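Tetratricopeptide TPR_2 repeat protein (Thermobaculum terrenum, PDB 5DJS) belongs to glycosyltransferase family 41, joining tetratricopeptide repeats to a GT-B fold, and holds uridine-5'-diphosphate in the model. Local coordinates at residues V93-I97 and L121-Y127; F336-S340 and I365-L369. The protein carries 1 engineered substitution. One frame throughout, in Å; residues are numbered along the deposited sequence.

Contact 1: residues V93-I97 and L121-Y127; sequences VERGI and LHYSALY
With CG beside the backbone N (chi1 -62°), the Glu94 chain bends at chi2 (-48°), which carries its carboxylate off helix 93-106 to the loop 121-127, where Ser124 waits with OG turned anti to its own backbone nitrogen (chi1 168°). Ser124 OG gives its proton to Glu94 OE2 over 2.7 Å, on the syn lone pair, the side facing the other oxygen. The same OG accepts from Leu126 N at 3.2 Å, an ST turn inside the type I turn from Ser124 to Tyr127. A short hydroxyl suits this place because it can serve helix and turn at once. Glu94 OE1 lies at the edge of the Tyr127 ring, near its plane, and receives a weak bond from Tyr127 OH at 3.3 Å, while Leu126 CD1 rests against the carboxylate.

Beside these polar groups the helix offers branched aliphatic side chains. Val93 CG2 meets Tyr123 CB at 3.8 Å, the two side chains crossing at about a right angle, and Ile97 CD1 reaches Tyr127 CE2 at 3.7 Å. Leu121 CG lies over one face of the Tyr127 ring and Leu126 CB over the opposite face, each near the rim. Leu117 and Ala120 of helix 111-120 also touch Ile97. The start of helix 93-106, in the tetratricopeptide repeat region, thus packs on the ST turn of the loop between helices 111-120 and 129-143, in the family 41 region.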
loop_
_atom_site.group_PDB
_atom_site.type_symbol
_atom_site.label_atom_id
_atom_site.label_comp_id
_atom_site.label_asym_id
_atom_site.label_seq_id
_atom_site.Cartn_x
_atom_site.Cartn_y
_atom_site.Cartn_z
ATOM N N VAL A 93 14.429 0.951 -8.214
ATOM C CA VAL A 93 13.392 0.050 -8.722
ATOM C C VAL A 93 13.912 -0.946 -9.756
ATOM O O VAL A 93 13.584 -2.122 -9.671
ATOM C CB VAL A 93 12.154 0.831 -9.261
ATOM C CG1 VAL A 93 11.135 -0.094 -9.932
ATOM C CG2 VAL A 93 11.470 1.583 -8.124
ATOM N N GLU A 94 14.701 -0.496 -10.725
ATOM C CA GLU A 94 15.194 -1.410 -11.769
ATOM C C GLU A 94 16.190 -2.450 -11.241
ATOM O O GLU A 94 16.178 -3.584 -11.692
ATOM C CB GLU A 94 15.808 -0.649 -12.951
ATOM C CG GLU A 94 14.861 0.275 -13.722
ATOM C CD GLU A 94 13.525 -0.362 -14.111
ATOM O OE1 GLU A 94 13.487 -1.564 -14.487
ATOM O OE2 GLU A 94 12.499 0.357 -14.046
ATOM N N ARG A 95 17.037 -2.060 -10.291
ATOM C CA ARG A 95 17.976 -2.993 -9.650
ATOM C C ARG A 95 17.251 -4.084 -8.849
ATOM O O ARG A 95 17.713 -5.237 -8.801
ATOM C CB ARG A 95 18.965 -2.257 -8.733
ATOM C CG ARG A 95 20.143 -1.612 -9.440
ATOM C CD ARG A 95 21.158 -1.075 -8.438
ATOM N NE ARG A 95 22.364 -0.546 -9.086
ATOM C CZ ARG A 95 22.465 0.642 -9.694
ATOM N NH1 ARG A 95 21.424 1.478 -9.774
ATOM N NH2 ARG A 95 23.625 1.007 -10.239
ATOM N N GLY A 96 16.138 -3.708 -8.214
ATOM C CA GLY A 96 15.307 -4.635 -7.461
ATOM C C GLY A 96 14.557 -5.600 -8.364
ATOM O O GLY A 96 14.522 -6.802 -8.105
ATOM N N ILE A 97 13.957 -5.077 -9.430
ATOM C CA ILE A 97 13.260 -5.914 -10.419
ATOM C C ILE A 97 14.199 -7.030 -10.898
ATOM O O ILE A 97 13.822 -8.193 -10.889
ATOM C CB ILE A 97 12.696 -5.069 -11.600
ATOM C CG1 ILE A 97 11.481 -4.247 -11.120
ATOM C CG2 ILE A 97 12.272 -5.950 -12.773
ATOM C CD1 ILE A 97 11.048 -3.129 -12.055
ATOM N N LEU A 121 6.550 -3.700 -10.707
ATOM C CA LEU A 121 6.327 -3.113 -12.039
ATOM C C LEU A 121 5.538 -1.792 -12.014
ATOM O O LEU A 121 5.705 -0.951 -12.888
ATOM C CB LEU A 121 5.636 -4.132 -12.973
ATOM C CG LEU A 121 6.516 -5.018 -13.865
ATOM C CD1 LEU A 121 7.638 -5.707 -13.114
ATOM C CD2 LEU A 121 5.659 -6.046 -14.592
ATOM N N HIS A 122 4.692 -1.603 -11.010
ATOM C CA HIS A 122 3.872 -0.382 -10.913
ATOM C C HIS A 122 4.684 0.875 -10.576
ATOM O O HIS A 122 4.250 1.991 -10.883
ATOM C CB HIS A 122 2.721 -0.589 -9.923
ATOM C CG HIS A 122 1.776 -1.675 -10.341
ATOM N ND1 HIS A 122 0.702 -1.443 -11.171
ATOM C CD2 HIS A 122 1.777 -3.003 -10.087
ATOM C CE1 HIS A 122 0.068 -2.578 -11.393
ATOM N NE2 HIS A 122 0.699 -3.542 -10.746
ATOM N N TYR A 123 5.870 0.681 -9.990
ATOM C CA TYR A 123 6.806 1.770 -9.702
ATOM C C TYR A 123 7.665 2.189 -10.882
ATOM O O TYR A 123 8.480 3.091 -10.728
ATOM C CB TYR A 123 7.745 1.372 -8.577
ATOM C CG TYR A 123 7.049 0.953 -7.317
ATOM C CD1 TYR A 123 6.186 1.824 -6.647
ATOM C CD2 TYR A 123 7.245 -0.312 -6.786
ATOM C CE1 TYR A 123 5.543 1.438 -5.482
ATOM C CE2 TYR A 123 6.607 -0.705 -5.623
ATOM C CZ TYR A 123 5.753 0.174 -4.980
ATOM O OH TYR A 123 5.123 -0.216 -3.823
ATOM N N SER A 124 7.502 1.560 -12.050
ATOM C CA SER A 124 8.341 1.854 -13.217
ATOM C C SER A 124 7.511 2.132 -14.460
ATOM O O SER A 124 6.598 1.368 -14.788
ATOM C CB SER A 124 9.258 0.676 -13.485
ATOM O OG SER A 124 9.886 0.814 -14.745
ATOM N N ALA A 125 7.862 3.203 -15.174
ATOM C CA ALA A 125 7.159 3.579 -16.409
ATOM C C ALA A 125 7.491 2.661 -17.587
ATOM O O ALA A 125 6.797 2.695 -18.604
ATOM C CB ALA A 125 7.454 5.028 -16.771
ATOM N N LEU A 126 8.520 1.827 -17.440
ATOM C CA LEU A 126 8.958 0.934 -18.510
ATOM C C LEU A 126 8.027 -0.255 -18.798
ATOM O O LEU A 126 8.253 -0.968 -19.772
ATOM C CB LEU A 126 10.372 0.410 -18.204
ATOM C CG LEU A 126 11.484 1.456 -18.017
ATOM C CD1 LEU A 126 12.783 0.768 -17.611
ATOM C CD2 LEU A 126 11.685 2.312 -19.268
ATOM N N TYR A 127 6.995 -0.470 -17.979
ATOM C CA TYR A 127 6.100 -1.625 -18.134
ATOM C C TYR A 127 4.661 -1.143 -18.322
ATOM O O TYR A 127 4.035 -0.629 -17.386
ATOM C CB TYR A 127 6.226 -2.560 -16.927
ATOM C CG TYR A 127 7.660 -2.952 -16.630
ATOM C CD1 TYR A 127 8.267 -4.030 -17.282
ATOM C CD2 TYR A 127 8.419 -2.238 -15.698
ATOM C CE1 TYR A 127 9.588 -4.388 -17.007
ATOM C CE2 TYR A 127 9.740 -2.582 -15.420
ATOM C CZ TYR A 127 10.324 -3.657 -16.077
ATOM O OH TYR A 127 11.633 -3.990 -15.797
#

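Contact 2: residues F336-S340 and I365-L369; sequences FNRLS and IATGL. With UDP (uridine-5'-diphosphate), chain E.
The uridine-5'-diphosphate pocket of the GT-B fold is built here from the C-terminal ends of two adjacent parallel strands, 332-335 and 361-365, and the loops after them, and Phe336, Asn337, Arg338 and Ile365 all belong to it. Ile365 lays its CD1 over one face of the Phe336 ring, 3.6 Å from the centroid and 21° off the ring normal, a CH-pi contact between side chains that run side by side in the same direction. A flat aromatic face and the methyl at the end of isoleucine's longer branch suit such a contact. Next to it, Phe336 CA approaches Ile365 O in a CA-H...O contact, and Leu403 of helix 400-405 touches both side chains.

Further along, Leu339 packs beside the second loop: its CD2 lies 3.8 Å from Ala366 CB and also meets Leu369 CD2, while CD1 faces Thr367 O. The small methyl of Ala366 lets the loops close up, with Asn337 O 3.4 Å from that CB. Gly368 readily takes the positive phi (107°) that its position in the type II turn from Ala366 to Leu369 needs.

Toward the ligand, Arg338 bends at chi3 (-80°), and its NE donates a hydrogen bond to O1A of the diphosphate at 3.0 Å, the oxygen lying at the edge of the guanidinium group near its plane. The backbone N of Arg338 makes a weak bond to O2A at 3.2 Å. Ile365 CG2 comes within 3.7 Å of O4 on the uracil. No hydrogen bond joins the two loops, so apolar packing holds them together. NE and the backbone N of Arg338 meet the alpha-phosphate, while NH1 is taken by Tyr123 OH, and the guanidinium would probably help to balance the phosphate's negative charge.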
loop_
_atom_site.group_PDB
_atom_site.type_symbol
_atom_site.label_atom_id
_atom_site.label_comp_id
_atom_site.label_asym_id
_atom_site.label_seq_id
_atom_site.Cartn_x
_atom_site.Cartn_y
_atom_site.Cartn_z
ATOM N N PHE A 336 5.486 13.515 0.701
ATOM C CA PHE A 336 5.748 12.603 1.813
ATOM C C PHE A 336 5.446 11.135 1.466
ATOM O O PHE A 336 4.989 10.353 2.312
ATOM C CB PHE A 336 4.984 13.061 3.069
ATOM C CG PHE A 336 5.260 14.485 3.489
ATOM C CD1 PHE A 336 6.406 15.188 3.074
ATOM C CD2 PHE A 336 4.373 15.122 4.345
ATOM C CE1 PHE A 336 6.623 16.497 3.478
ATOM C CE2 PHE A 336 4.592 16.427 4.758
ATOM C CZ PHE A 336 5.720 17.113 4.328
ATOM N N ASN A 337 5.771 10.762 0.232
ATOM C CA ASN A 337 5.537 9.421 -0.286
ATOM C C ASN A 337 6.761 8.489 -0.164
ATOM O O ASN A 337 7.915 8.942 -0.112
ATOM C CB ASN A 337 5.083 9.519 -1.747
ATOM C CG ASN A 337 3.648 9.973 -1.873
ATOM O OD1 ASN A 337 2.773 9.422 -1.226
ATOM N ND2 ASN A 337 3.395 10.963 -2.711
ATOM N N ARG A 338 6.470 7.186 -0.104
ATOM C CA ARG A 338 7.466 6.108 -0.154
ATOM C C ARG A 338 8.469 6.319 -1.286
ATOM O O ARG A 338 8.102 6.804 -2.370
ATOM C CB ARG A 338 6.781 4.747 -0.384
ATOM C CG ARG A 338 5.942 4.243 0.780
ATOM C CD ARG A 338 5.464 2.802 0.592
ATOM N NE ARG A 338 4.282 2.660 -0.286
ATOM C CZ ARG A 338 4.239 2.009 -1.452
ATOM N NH1 ARG A 338 5.317 1.416 -1.953
ATOM N NH2 ARG A 338 3.103 1.946 -2.137
ATOM N N LEU A 339 9.714 5.912 -1.047
ATOM C CA LEU A 339 10.792 6.147 -2.010
ATOM C C LEU A 339 10.640 5.359 -3.310
ATOM O O LEU A 339 11.118 5.795 -4.362
ATOM C CB LEU A 339 12.150 5.894 -1.363
ATOM C CG LEU A 339 12.453 6.806 -0.159
ATOM C CD1 LEU A 339 13.763 6.401 0.488
ATOM C CD2 LEU A 339 12.494 8.287 -0.532
ATOM N N SER A 340 9.937 4.229 -3.249
ATOM C CA SER A 340 9.606 3.446 -4.448
ATOM C C SER A 340 8.810 4.230 -5.504
ATOM O O SER A 340 8.916 3.966 -6.714
ATOM C CB SER A 340 8.832 2.189 -4.046
ATOM O OG SER A 340 8.035 2.442 -2.908
ATOM N N ILE A 365 9.792 13.377 2.955
ATOM C CA ILE A 365 9.800 12.647 4.224
ATOM C C ILE A 365 9.352 11.222 3.948
ATOM O O ILE A 365 8.230 10.993 3.483
ATOM C CB ILE A 365 8.855 13.263 5.272
ATOM C CG1 ILE A 365 9.219 14.727 5.553
ATOM C CG2 ILE A 365 8.930 12.467 6.569
ATOM C CD1 ILE A 365 8.150 15.491 6.303
ATOM N N ALA A 366 10.222 10.268 4.262
ATOM C CA ALA A 366 9.990 8.856 3.940
ATOM C C ALA A 366 10.974 7.955 4.690
ATOM O O ALA A 366 11.967 8.422 5.263
ATOM C CB ALA A 366 10.105 8.626 2.441
ATOM N N THR A 367 10.693 6.661 4.673
ATOM C CA THR A 367 11.539 5.675 5.331
ATOM C C THR A 367 12.725 5.442 4.429
ATOM O O THR A 367 12.548 5.329 3.218
ATOM C CB THR A 367 10.808 4.342 5.486
ATOM O OG1 THR A 367 10.342 3.935 4.196
ATOM C CG2 THR A 367 9.620 4.482 6.426
ATOM N N GLY A 368 13.918 5.377 5.015
ATOM C CA GLY A 368 15.157 5.242 4.251
ATOM C C GLY A 368 15.978 6.510 4.217
ATOM O O GLY A 368 17.192 6.443 4.029
ATOM N N LEU A 369 15.343 7.660 4.438
ATOM C CA LEU A 369 16.057 8.936 4.447
ATOM C C LEU A 369 16.922 9.182 5.671
ATOM O O LEU A 369 17.739 10.093 5.653
ATOM C CB LEU A 369 15.083 10.085 4.215
ATOM C CG LEU A 369 14.439 10.059 2.826
ATOM C CD1 LEU A 369 13.430 11.182 2.707
ATOM C CD2 LEU A 369 15.469 10.158 1.707
HETATM N N1 UDP E . 3.724 7.834 7.503
HETATM C C2 UDP E . 4.370 8.080 8.749
HETATM N N3 UDP E . 5.625 8.565 8.769
HETATM C C4 UDP E . 6.285 8.828 7.629
HETATM C C5 UDP E . 5.687 8.607 6.395
HETATM C C6 UDP E . 4.392 8.104 6.357
HETATM O O2 UDP E . 3.797 7.851 9.841
HETATM O O4 UDP E . 7.442 9.274 7.666
HETATM C "C1'" UDP E . 2.342 7.307 7.471
HETATM C "C2'" UDP E . 1.425 8.342 6.850
HETATM O "O2'" UDP E . 0.250 8.403 7.662
HETATM C "C3'" UDP E . 1.195 7.844 5.428
HETATM C "C4'" UDP E . 1.450 6.338 5.486
HETATM O "O4'" UDP E . 2.203 6.110 6.686
HETATM O "O3'" UDP E . -0.112 8.130 4.949
HETATM C "C5'" UDP E . 2.227 5.740 4.312
HETATM O "O5'" UDP E . 1.946 6.373 3.065
HETATM P PA UDP E . 2.910 6.090 1.793
HETATM O O1A UDP E . 2.852 4.606 1.519
HETATM O O2A UDP E . 4.234 6.760 2.082
HETATM O O3A UDP E . 2.279 6.877 0.526
HETATM P PB UDP E . 0.763 6.698 -0.005
HETATM O O1B UDP E . -0.124 6.817 1.200
HETATM O O2B UDP E . 0.579 7.862 -0.922
HETATM O O3B UDP E . 0.745 5.353 -0.690
#

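Both contacts are largely buried, but they share no helix or strand. Contact 1 joins a repeat helix to the loop after helix 111-120 and reaches the surface at Leu126, whereas contact 2 lies between two loops at the strand ends of a parallel sheet, beside the bound nucleotide. Contact 1 adds a carboxylate bonded by two hydroxyls, one weakly, to its apolar packing; the segments of contact 2 meet by apolar packing and turn their charge to the ligand. Their centres are about 17 Å apart, yet they touch: Tyr123 OH probably hydrogen-bonds Arg338 NH1, and Tyr123 CB packs on Ser340 O. Tyr123, in the loop after helix 111-120, probably helps to position Arg338, which binds the diphosphate.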